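Local coordinates for VP1 (Polyomavirus HPyV7, PDB 4PCH), which builds the outer shell of the icosahedral viral capsid as pentamers of jelly-roll subunits and is probably involved in attachment to host cells, at residues Pro29-Ala34 and Ala57-Ser62; Lys33-Gly38 and Ala166-Val171; Gln41-Pro46 and Gln251-Ala256; Leu53-Ala58 and Lys141-Leu146. All blocks are in the same frame, centred on the assembly; numbering follows the deposited sequence.

Overall arrangement
All four contacts involve the long connection between jelly-roll strands 9-27 and 62-67; interaction 1 folds it on itself, the others join it to the rest of the subunit. Interaction 1 is buried, with an aromatic ring, a leucine methyl and a bridging water. Interactions 2 and 4, both partly buried, reach the loop between strands 117-124 and 184-191: the former by alanine methyls and one backbone bond, the latter by a short parallel bridge and proline packing. Interaction 3, also partly buried, pairs with strand 253-271 beside two neighbouring subunits, with polar side chains and waters supplementing the antiparallel bonds. Interactions 1 and 4 share Ala57 and Ala58. Asn168 of interaction 2 bonds to Ala145 of interaction 4.

Interaction 1. Residues Pro29-Ala34 and Ala57-Ser62; sequences PNFGKA and AALCYS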
loop_
_atom_site.group_PDB
_atom_site.type_symbol
_atom_site.label_atom_id
_atom_site.label_comp_id
_atom_site.label_asym_id
_atom_site.label_seq_id
_atom_site.Cartn_x
_atom_site.Cartn_y
_atom_site.Cartn_z
ATOM N N PRO B 29 18.972 9.190 -17.948
ATOM C CA PRO B 29 18.145 10.358 -17.769
ATOM C C PRO B 29 18.615 11.551 -18.573
ATOM O O PRO B 29 19.801 11.703 -18.822
ATOM C CB PRO B 29 18.285 10.650 -16.274
ATOM C CG PRO B 29 19.589 10.099 -15.902
ATOM C CD PRO B 29 19.642 8.814 -16.678
ATOM N N ASN B 30 17.636 12.342 -18.976
ATOM C CA ASN B 30 17.842 13.390 -19.910
ATOM C C ASN B 30 17.063 14.636 -19.546
ATOM O O ASN B 30 15.843 14.601 -19.527
ATOM C CB ASN B 30 17.364 12.816 -21.253
ATOM C CG ASN B 30 17.358 13.817 -22.325
ATOM O OD1 ASN B 30 18.218 14.693 -22.367
ATOM N ND2 ASN B 30 16.354 13.737 -23.193
ATOM N N PHE B 31 17.781 15.726 -19.235
ATOM C CA PHE B 31 17.162 17.008 -18.937
ATOM C C PHE B 31 17.527 17.778 -20.173
ATOM O O PHE B 31 18.544 18.507 -20.204
ATOM C CB PHE B 31 17.791 17.678 -17.711
ATOM C CG PHE B 31 17.420 17.036 -16.417
ATOM C CD1 PHE B 31 18.113 15.931 -15.959
ATOM C CD2 PHE B 31 16.371 17.523 -15.663
ATOM C CE1 PHE B 31 17.776 15.334 -14.782
ATOM C CE2 PHE B 31 16.043 16.936 -14.455
ATOM C CZ PHE B 31 16.750 15.846 -14.018
ATOM N N GLY B 32 16.729 17.514 -21.198
ATOM C CA GLY B 32 16.905 17.979 -22.542
ATOM C C GLY B 32 17.058 19.470 -22.626
ATOM O O GLY B 32 16.365 20.232 -21.919
ATOM N N LYS B 33 18.024 19.842 -23.451
ATOM C CA LYS B 33 18.357 21.213 -23.796
ATOM C C LYS B 33 18.333 21.421 -25.314
ATOM O O LYS B 33 18.555 22.528 -25.794
ATOM C CB LYS B 33 19.771 21.535 -23.328
ATOM C CG LYS B 33 20.019 21.486 -21.843
ATOM C CD LYS B 33 21.388 22.070 -21.539
ATOM C CE LYS B 33 21.339 23.589 -21.420
ATOM N NZ LYS B 33 20.883 24.040 -20.070
ATOM N N ALA B 34 18.089 20.343 -26.061
ATOM C CA ALA B 34 18.107 20.367 -27.526
ATOM C C ALA B 34 17.461 19.073 -28.048
ATOM O O ALA B 34 17.331 18.093 -27.320
ATOM C CB ALA B 34 19.527 20.513 -28.050
ATOM N N ALA B 57 16.727 21.921 -16.530
ATOM C CA ALA B 57 16.033 21.849 -15.246
ATOM C C ALA B 57 14.848 20.884 -15.262
ATOM O O ALA B 57 14.579 20.190 -14.268
ATOM C CB ALA B 57 15.550 23.246 -14.875
ATOM N N ALA B 58 14.119 20.874 -16.372
ATOM C CA ALA B 58 12.936 20.036 -16.533
ATOM C C ALA B 58 13.290 18.658 -17.072
ATOM O O ALA B 58 13.992 18.553 -18.089
ATOM C CB ALA B 58 11.960 20.715 -17.478
ATOM N N LEU B 59 12.790 17.610 -16.432
ATOM C CA LEU B 59 13.053 16.242 -16.911
ATOM C C LEU B 59 12.306 15.979 -18.213
ATOM O O LEU B 59 11.103 16.261 -18.324
ATOM C CB LEU B 59 12.674 15.174 -15.877
ATOM C CG LEU B 59 13.101 13.738 -16.223
ATOM C CD1 LEU B 59 14.620 13.611 -16.259
ATOM C CD2 LEU B 59 12.477 12.758 -15.252
ATOM N N CYS B 60 13.026 15.423 -19.203
ATOM C CA CYS B 60 12.417 15.044 -20.463
ATOM C C CYS B 60 12.380 13.539 -20.637
ATOM O O CYS B 60 13.102 12.827 -19.970
ATOM C CB CYS B 60 13.161 15.693 -21.634
ATOM S SG CYS B 60 13.048 17.489 -21.704
ATOM N N TYR B 61 11.534 13.042 -21.534
ATOM C CA TYR B 61 11.573 11.615 -21.814
ATOM C C TYR B 61 12.937 11.220 -22.403
ATOM O O TYR B 61 13.550 11.987 -23.186
ATOM C CB TYR B 61 10.501 11.221 -22.809
ATOM C CG TYR B 61 9.094 11.262 -22.272
ATOM C CD1 TYR B 61 8.578 10.207 -21.524
ATOM C CD2 TYR B 61 8.268 12.328 -22.546
ATOM C CE1 TYR B 61 7.283 10.234 -21.035
ATOM C CE2 TYR B 61 6.953 12.368 -22.079
ATOM C CZ TYR B 61 6.467 11.321 -21.309
ATOM O OH TYR B 61 5.171 11.387 -20.858
ATOM N N SER B 62 13.368 10.033 -22.007
ATOM C CA SER B 62 14.496 9.343 -22.569
ATOM C C SER B 62 13.981 8.437 -23.650
ATOM O O SER B 62 12.938 7.821 -23.475
ATOM C CB SER B 62 15.165 8.488 -21.491
ATOM O OG SER B 62 15.730 9.300 -20.455
HETATM O O HOH W 1 14.922 11.108 -18.729
#
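Phe31 lies against the backbone of Ala57 and Ala58, with a methyl of Leu59 over one face of its ring. Its CB starts 3.9 Å from Ala58 O, and with CG anti to the carbonyl carbon (chi1 -73°) the ring runs on along the 57-59 backbone. CD2 comes to 3.5 Å from Ala57 O, which sits at the ring edge near its plane, and CE2 follows the same carbonyl. At the far end CZ meets Leu59 CD1 at 3.8 Å; this methyl is offset toward the rim, in a CH-pi contact. Beside the ring, Cys60 N donates to Asn30 O at 3.0 Å. The amide of Asn30 is held mainly from outside: ND2 donates to Ala167 O and only weakly to Tyr61 O, 3.3 Å away, while OD1 takes Asn39 N. A water accepts from Asn30 N and donates to Cys60 O and to Ser62 OG, the last at 2.6 Å; Ser62 OG also bonds to Leu28 O. The contact thus folds two parts of one long jelly-roll loop together by mixed chemistry: the ring packs on a methyl and carbonyls, while buried polar atoms are satisfied by backbone, amide and water.

Interaction 2. Residues Lys33-Gly38 and Ala166-Val171; sequences KAATTG and AANFPV
Ala35 O accepts a hydrogen bond from Ala167 N at 3.0 Å, and this bond joins two loops that otherwise meet through alanine methyls and the Asn168 side chain. The donor lies in the carbonyl plane on a lone pair, and the N-H points almost straight at the oxygen (164°). Methyls gather about the same carbonyl: Ala167 CB approaches Ala35 O to 3.5 Å and Ala166 CB to 3.6 Å, the latter also meeting Ala35 CB at 4.0 Å. Next along, Ala34 O touches both Ala167 CB and Asn168 CB, 3.6 Å from the latter, and Gly38 CA packs on Ala167 CB at 3.9 Å. Asn168 holds CG between its backbone N and carbonyl carbon (chi1 67°), which brings its carboxamide alongside Ala35, OD1 3.7 Å from Ala35 CA. In the next shell, Asn168 ND2 donates to Ala145 O, so the amide that touches Ala35 is itself fixed by a third segment, and Ala167 O receives Asn30 ND2. Farther along, backbone bonds tie Phe169 to Tyr61 and Val171 to Leu59, and the Phe169 ring meets Trp174 edge-to-face. This is loop-on-loop packing of the VP1 jelly roll, in which the long connection between strands 9-27 and 62-67 (the BC loop) lies against the one between 117-124 and 184-191 (the EF loop).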
loop_
_atom_site.group_PDB
_atom_site.type_symbol
_atom_site.label_atom_id
_atom_site.label_comp_id
_atom_site.label_asym_id
_atom_site.label_seq_id
_atom_site.Cartn_x
_atom_site.Cartn_y
_atom_site.Cartn_z
ATOM N N LYS B 33 18.024 19.842 -23.451
ATOM C CA LYS B 33 18.357 21.213 -23.796
ATOM C C LYS B 33 18.333 21.421 -25.314
ATOM O O LYS B 33 18.555 22.528 -25.794
ATOM C CB LYS B 33 19.771 21.535 -23.328
ATOM C CG LYS B 33 20.019 21.486 -21.843
ATOM C CD LYS B 33 21.388 22.070 -21.539
ATOM C CE LYS B 33 21.339 23.589 -21.420
ATOM N NZ LYS B 33 20.883 24.040 -20.070
ATOM N N ALA B 34 18.089 20.343 -26.061
ATOM C CA ALA B 34 18.107 20.367 -27.526
ATOM C C ALA B 34 17.461 19.073 -28.048
ATOM O O ALA B 34 17.331 18.093 -27.320
ATOM C CB ALA B 34 19.527 20.513 -28.050
ATOM N N ALA B 35 17.070 19.071 -29.321
ATOM C CA ALA B 35 16.311 17.924 -29.863
ATOM C C ALA B 35 17.197 16.699 -30.146
ATOM O O ALA B 35 16.885 15.549 -29.725
ATOM C CB ALA B 35 15.559 18.330 -31.118
ATOM N N THR B 36 18.309 16.947 -30.844
ATOM C CA THR B 36 19.119 15.851 -31.413
ATOM C C THR B 36 20.182 15.276 -30.457
ATOM O O THR B 36 20.748 14.211 -30.717
ATOM C CB THR B 36 19.814 16.316 -32.707
ATOM O OG1 THR B 36 20.265 15.178 -33.446
ATOM C CG2 THR B 36 20.987 17.227 -32.380
ATOM N N THR B 37 20.453 15.991 -29.368
ATOM C CA THR B 37 21.482 15.612 -28.399
ATOM C C THR B 37 20.851 15.615 -26.987
ATOM O O THR B 37 20.334 16.645 -26.550
ATOM C CB THR B 37 22.685 16.593 -28.515
ATOM O OG1 THR B 37 23.281 16.456 -29.818
ATOM C CG2 THR B 37 23.759 16.350 -27.456
ATOM N N GLY B 38 20.869 14.461 -26.308
ATOM C CA GLY B 38 20.411 14.354 -24.904
ATOM C C GLY B 38 21.408 14.979 -23.934
ATOM O O GLY B 38 22.566 15.274 -24.279
ATOM N N ALA B 166 12.572 12.828 -30.075
ATOM C CA ALA B 166 13.667 13.701 -29.741
ATOM C C ALA B 166 13.784 13.731 -28.213
ATOM O O ALA B 166 12.933 13.223 -27.500
ATOM C CB ALA B 166 13.404 15.079 -30.262
ATOM N N ALA B 167 14.869 14.365 -27.790
ATOM C CA ALA B 167 15.334 14.364 -26.411
ATOM C C ALA B 167 14.741 15.505 -25.593
ATOM O O ALA B 167 15.031 15.632 -24.416
ATOM C CB ALA B 167 16.859 14.501 -26.426
ATOM N N ASN B 168 13.912 16.334 -26.195
ATOM C CA ASN B 168 13.453 17.554 -25.519
ATOM C C ASN B 168 11.940 17.690 -25.276
ATOM O O ASN B 168 11.390 18.778 -25.376
ATOM C CB ASN B 168 13.982 18.756 -26.266
ATOM C CG ASN B 168 13.381 18.907 -27.663
ATOM O OD1 ASN B 168 12.952 17.925 -28.296
ATOM N ND2 ASN B 168 13.356 20.133 -28.144
ATOM N N PHE B 169 11.303 16.591 -24.951
ATOM C CA PHE B 169 9.895 16.543 -24.575
ATOM C C PHE B 169 9.762 16.476 -23.058
ATOM O O PHE B 169 9.955 15.434 -22.456
ATOM C CB PHE B 169 9.230 15.296 -25.175
ATOM C CG PHE B 169 8.897 15.411 -26.635
ATOM C CD1 PHE B 169 9.813 15.076 -27.601
ATOM C CD2 PHE B 169 7.624 15.800 -27.044
ATOM C CE1 PHE B 169 9.493 15.174 -28.942
ATOM C CE2 PHE B 169 7.294 15.882 -28.391
ATOM C CZ PHE B 169 8.229 15.571 -29.348
ATOM N N PRO B 170 9.372 17.590 -22.424
ATOM C CA PRO B 170 9.243 17.522 -20.966
ATOM C C PRO B 170 8.097 16.642 -20.494
ATOM O O PRO B 170 6.993 16.743 -21.016
ATOM C CB PRO B 170 8.967 18.989 -20.578
ATOM C CG PRO B 170 9.498 19.778 -21.710
ATOM C CD PRO B 170 9.151 18.943 -22.919
ATOM N N VAL B 171 8.343 15.866 -19.442
ATOM C CA VAL B 171 7.361 14.943 -18.908
ATOM C C VAL B 171 6.215 15.698 -18.227
ATOM O O VAL B 171 5.123 15.190 -18.097
ATOM C CB VAL B 171 8.016 13.934 -17.939
ATOM C CG1 VAL B 171 9.131 13.167 -18.635
ATOM C CG2 VAL B 171 8.530 14.613 -16.675
#

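Interaction 3. Residues Gln41-Pro46 and Gln251-Ala256; sequences QSRGLP and QRTVQA
Arg43 and Gln255 meet through their side chains: NE donates to OE1 at 2.8 Å, and NH2 adds a weak bond to the same oxygen. OE1 lies at the guanidinium edge, slightly out of its plane, and the two flat groups are turned 66° against each other. The Arg43 chain is extended from CG to NE, whereas Gln255 bends at chi2 (73°), which folds its amide back so that NE2 donates to its neighbour Ala256 O at 2.9 Å. Arg43 NH1 goes on to Ser100 O. Along the backbones, Ala256 N donates to Ser42 O at 2.8 Å and Gly44 N to Val254 O at 3.3 Å, flanking the antiparallel non-hydrogen-bonded pair Arg43-Gln255. Three waters bridge the strands: one joins Ser42 OG to Gln255 NE2, another Gly44 O to Thr253 OG1, a third Leu45 O to Val254 N. The packing is tight: Thr253 CG2 comes to 3.1 Å from Gly44 O and 3.8 Å from Arg43 CB. Ser42 OG bonds to Asp153 O of a second subunit. Strand 43-46 is thus sewn to jelly-roll strand 253-271 chiefly by polar links, with waters at both ends, two toward Pro46, beyond the last direct backbone hydrogen bond at Gly44.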
loop_
_atom_site.group_PDB
_atom_site.type_symbol
_atom_site.label_atom_id
_atom_site.label_comp_id
_atom_site.label_asym_id
_atom_site.label_seq_id
_atom_site.Cartn_x
_atom_site.Cartn_y
_atom_site.Cartn_z
ATOM N N GLN B 41 22.238 13.352 -17.424
ATOM C CA GLN B 41 22.602 13.656 -16.040
ATOM C C GLN B 41 21.414 13.219 -15.196
ATOM O O GLN B 41 20.270 13.263 -15.672
ATOM C CB GLN B 41 22.847 15.164 -15.844
ATOM C CG GLN B 41 24.158 15.682 -16.401
ATOM C CD GLN B 41 25.046 16.394 -15.379
ATOM O OE1 GLN B 41 25.122 17.640 -15.358
ATOM N NE2 GLN B 41 25.745 15.602 -14.527
ATOM N N SER B 42 21.685 12.790 -13.962
ATOM C CA SER B 42 20.617 12.320 -13.068
ATOM C C SER B 42 20.071 13.366 -12.101
ATOM O O SER B 42 19.098 13.107 -11.417
ATOM C CB SER B 42 21.057 11.065 -12.290
ATOM O OG SER B 42 22.260 11.287 -11.608
ATOM N N ARG B 43 20.708 14.528 -12.026
ATOM C CA ARG B 43 20.130 15.707 -11.388
ATOM C C ARG B 43 20.195 16.851 -12.388
ATOM O O ARG B 43 21.199 17.004 -13.080
ATOM C CB ARG B 43 20.897 16.072 -10.143
ATOM C CG ARG B 43 20.685 15.089 -9.013
ATOM C CD ARG B 43 21.545 15.404 -7.811
ATOM N NE ARG B 43 21.269 14.443 -6.737
ATOM C CZ ARG B 43 21.587 14.603 -5.452
ATOM N NH1 ARG B 43 22.277 15.659 -5.013
ATOM N NH2 ARG B 43 21.273 13.633 -4.595
ATOM N N GLY B 44 19.131 17.635 -12.423
ATOM C CA GLY B 44 19.069 18.782 -13.315
ATOM C C GLY B 44 19.770 19.977 -12.734
ATOM O O GLY B 44 20.365 19.924 -11.642
ATOM N N LEU B 45 19.737 21.072 -13.487
ATOM C CA LEU B 45 20.089 22.381 -12.936
ATOM C C LEU B 45 18.989 22.709 -11.938
ATOM O O LEU B 45 17.947 22.056 -11.936
ATOM C CB LEU B 45 20.078 23.442 -14.028
ATOM C CG LEU B 45 21.061 23.209 -15.169
ATOM C CD1 LEU B 45 20.834 24.238 -16.268
ATOM C CD2 LEU B 45 22.481 23.270 -14.674
ATOM N N PRO B 46 19.212 23.707 -11.063
ATOM C CA PRO B 46 18.164 24.084 -10.108
ATOM C C PRO B 46 16.879 24.371 -10.832
ATOM O O PRO B 46 16.889 25.039 -11.890
ATOM C CB PRO B 46 18.732 25.360 -9.450
ATOM C CG PRO B 46 20.209 25.162 -9.530
ATOM C CD PRO B 46 20.432 24.492 -10.866
ATOM N N GLN B 251 18.095 26.285 -4.746
ATOM C CA GLN B 251 18.977 25.129 -5.013
ATOM C C GLN B 251 18.242 23.796 -5.226
ATOM O O GLN B 251 18.860 22.817 -5.660
ATOM C CB GLN B 251 20.013 24.978 -3.906
ATOM C CG GLN B 251 20.976 26.154 -3.800
ATOM C CD GLN B 251 21.920 26.026 -2.625
ATOM O OE1 GLN B 251 21.764 25.149 -1.790
ATOM N NE2 GLN B 251 22.911 26.924 -2.550
ATOM N N ARG B 252 16.927 23.765 -4.998
ATOM C CA ARG B 252 16.191 22.510 -5.149
ATOM C C ARG B 252 16.282 22.060 -6.606
ATOM O O ARG B 252 16.116 22.872 -7.545
ATOM C CB ARG B 252 14.731 22.654 -4.731
ATOM C CG ARG B 252 14.487 23.031 -3.288
ATOM C CD ARG B 252 14.809 21.897 -2.336
ATOM N NE ARG B 252 13.798 20.834 -2.416
ATOM C CZ ARG B 252 13.925 19.664 -1.810
ATOM N NH1 ARG B 252 14.997 19.420 -1.065
ATOM N NH2 ARG B 252 12.988 18.729 -1.962
ATOM N N THR B 253 16.562 20.771 -6.769
ATOM C CA THR B 253 16.895 20.174 -8.043
ATOM C C THR B 253 16.090 18.896 -8.248
ATOM O O THR B 253 15.843 18.162 -7.300
ATOM C CB THR B 253 18.398 19.889 -7.989
ATOM O OG1 THR B 253 19.112 21.156 -8.020
ATOM C CG2 THR B 253 18.829 19.060 -9.090
ATOM N N VAL B 254 15.712 18.592 -9.474
ATOM C CA VAL B 254 15.070 17.301 -9.750
ATOM C C VAL B 254 16.058 16.147 -9.662
ATOM O O VAL B 254 17.159 16.196 -10.240
ATOM C CB VAL B 254 14.378 17.316 -11.127
ATOM C CG1 VAL B 254 13.850 15.943 -11.467
ATOM C CG2 VAL B 254 13.293 18.366 -11.134
ATOM N N GLN B 255 15.654 15.094 -8.953
ATOM C CA GLN B 255 16.388 13.835 -8.896
ATOM C C GLN B 255 15.742 12.835 -9.793
ATOM O O GLN B 255 14.577 12.460 -9.593
ATOM C CB GLN B 255 16.404 13.262 -7.462
ATOM C CG GLN B 255 17.073 11.893 -7.332
ATOM C CD GLN B 255 18.567 11.986 -7.464
ATOM O OE1 GLN B 255 19.272 12.551 -6.579
ATOM N NE2 GLN B 255 19.085 11.469 -8.563
ATOM N N ALA B 256 16.497 12.379 -10.794
ATOM C CA ALA B 256 16.029 11.309 -11.655
ATOM C C ALA B 256 16.679 9.987 -11.286
ATOM O O ALA B 256 17.638 9.932 -10.523
ATOM C CB ALA B 256 16.324 11.650 -13.122
HETATM O O HOH W 2 22.001 11.749 -8.980
HETATM O O HOH W 3 21.461 21.293 -9.417
HETATM O O HOH W 4 16.090 20.168 -11.963
#

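Interaction 4. Residues Leu53-Ala58 and Lys141-Leu146; sequences LGPGAA and KVNEAL
The Asn143 carboxamide has the Pro55 ring over one face, with Pro55 CD 3.6 Å from Asn143 CG and Pro55 CG also above the plane; the two side chains cross at about a right angle. Asn143 OD1 accepts Ala145 N at 2.8 Å, the donor tilted 27° from the amide plane, an Asx turn inside the type I turn from Asn143 to Leu146. With CG anti to the backbone N (chi1 -173°), the amide presents a face to the proline and its OD1 end to the turn, whose bond limits its rotation. Ala145 CB closes on Pro55 CG at 4.0 Å. Next to it, Leu146 CD2 reaches Pro55 CB and Leu146 CD1 reaches Leu53 CB, both at 4.2 Å. The backbones form a parallel bridge between Leu53 and Val142: Leu53 N donates to Lys141 O and Asn143 N to Leu53 O, each 3.0 Å long. Past the proline the chain curls back, and Gly54 O receives both Ala57 N and Ala58 N. The short strands 52-53 and 141-142 make a two-stranded parallel sheet apart from the large antiparallel one, with Tyr47, Leu140, Glu172 and Ala99 of a neighbouring subunit packed on Leu53.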
loop_
_atom_site.group_PDB
_atom_site.type_symbol
_atom_site.label_atom_id
_atom_site.label_comp_id
_atom_site.label_asym_id
_atom_site.label_seq_id
_atom_site.Cartn_x
_atom_site.Cartn_y
_atom_site.Cartn_z
ATOM N N LEU B 53 9.411 26.487 -17.169
ATOM C CA LEU B 53 10.249 25.324 -17.373
ATOM C C LEU B 53 11.464 25.685 -18.209
ATOM O O LEU B 53 11.320 26.161 -19.311
ATOM C CB LEU B 53 9.489 24.192 -18.095
ATOM C CG LEU B 53 8.613 23.350 -17.187
ATOM C CD1 LEU B 53 7.497 24.191 -16.592
ATOM C CD2 LEU B 53 8.068 22.181 -18.006
ATOM N N GLY B 54 12.647 25.423 -17.677
ATOM C CA GLY B 54 13.890 25.757 -18.375
ATOM C C GLY B 54 14.640 24.514 -18.801
ATOM O O GLY B 54 14.619 23.514 -18.122
ATOM N N PRO B 55 15.334 24.571 -19.933
ATOM C CA PRO B 55 16.069 23.413 -20.375
ATOM C C PRO B 55 17.242 23.137 -19.409
ATOM O O PRO B 55 17.892 24.064 -18.919
ATOM C CB PRO B 55 16.553 23.822 -21.770
ATOM C CG PRO B 55 16.662 25.289 -21.705
ATOM C CD PRO B 55 15.712 25.793 -20.673
ATOM N N GLY B 56 17.497 21.865 -19.165
ATOM C CA GLY B 56 18.476 21.471 -18.157
ATOM C C GLY B 56 17.872 21.297 -16.774
ATOM O O GLY B 56 18.469 20.639 -15.935
ATOM N N ALA B 57 16.727 21.921 -16.530
ATOM C CA ALA B 57 16.033 21.849 -15.246
ATOM C C ALA B 57 14.848 20.884 -15.262
ATOM O O ALA B 57 14.579 20.190 -14.268
ATOM C CB ALA B 57 15.550 23.246 -14.875
ATOM N N ALA B 58 14.119 20.874 -16.372
ATOM C CA ALA B 58 12.936 20.036 -16.533
ATOM C C ALA B 58 13.290 18.658 -17.072
ATOM O O ALA B 58 13.992 18.553 -18.089
ATOM C CB ALA B 58 11.960 20.715 -17.478
ATOM N N LYS B 141 4.827 28.876 -18.388
ATOM C CA LYS B 141 5.649 29.182 -19.544
ATOM C C LYS B 141 6.675 28.086 -19.764
ATOM O O LYS B 141 7.072 27.381 -18.827
ATOM C CB LYS B 141 6.334 30.527 -19.349
ATOM C CG LYS B 141 5.345 31.695 -19.281
ATOM C CD LYS B 141 5.924 32.846 -18.474
ATOM C CE LYS B 141 4.971 34.034 -18.404
ATOM N NZ LYS B 141 5.537 35.131 -17.569
ATOM N N VAL B 142 7.088 27.941 -21.028
ATOM C CA VAL B 142 7.995 26.868 -21.439
ATOM C C VAL B 142 9.065 27.437 -22.357
ATOM O O VAL B 142 8.754 28.028 -23.388
ATOM C CB VAL B 142 7.233 25.760 -22.200
ATOM C CG1 VAL B 142 8.143 24.549 -22.432
ATOM C CG2 VAL B 142 5.992 25.350 -21.415
ATOM N N ASN B 143 10.315 27.262 -21.969
ATOM C CA ASN B 143 11.428 27.705 -22.793
ATOM C C ASN B 143 11.383 27.082 -24.198
ATOM O O ASN B 143 11.058 25.905 -24.357
ATOM C CB ASN B 143 12.741 27.361 -22.121
ATOM C CG ASN B 143 13.914 27.950 -22.860
ATOM O OD1 ASN B 143 14.370 27.375 -23.833
ATOM N ND2 ASN B 143 14.381 29.106 -22.423
ATOM N N GLU B 144 11.705 27.896 -25.197
ATOM C CA GLU B 144 11.607 27.511 -26.595
ATOM C C GLU B 144 12.538 26.383 -27.020
ATOM O O GLU B 144 12.334 25.799 -28.086
ATOM C CB GLU B 144 11.842 28.730 -27.498
ATOM C CG GLU B 144 10.703 29.745 -27.463
ATOM C CD GLU B 144 9.362 29.125 -27.844
ATOM O OE1 GLU B 144 8.643 28.653 -26.929
ATOM O OE2 GLU B 144 9.042 29.079 -29.055
ATOM N N ALA B 145 13.545 26.075 -26.208
ATOM C CA ALA B 145 14.406 24.905 -26.456
ATOM C C ALA B 145 13.698 23.589 -26.217
ATOM O O ALA B 145 14.156 22.523 -26.672
ATOM C CB ALA B 145 15.675 24.999 -25.620
ATOM N N LEU B 146 12.566 23.653 -25.512
ATOM C CA LEU B 146 11.774 22.490 -25.206
ATOM C C LEU B 146 10.568 22.393 -26.142
ATOM O O LEU B 146 10.097 23.404 -26.673
ATOM C CB LEU B 146 11.285 22.579 -23.742
ATOM C CG LEU B 146 12.410 22.679 -22.732
ATOM C CD1 LEU B 146 11.869 22.959 -21.344
ATOM C CD2 LEU B 146 13.293 21.441 -22.741
#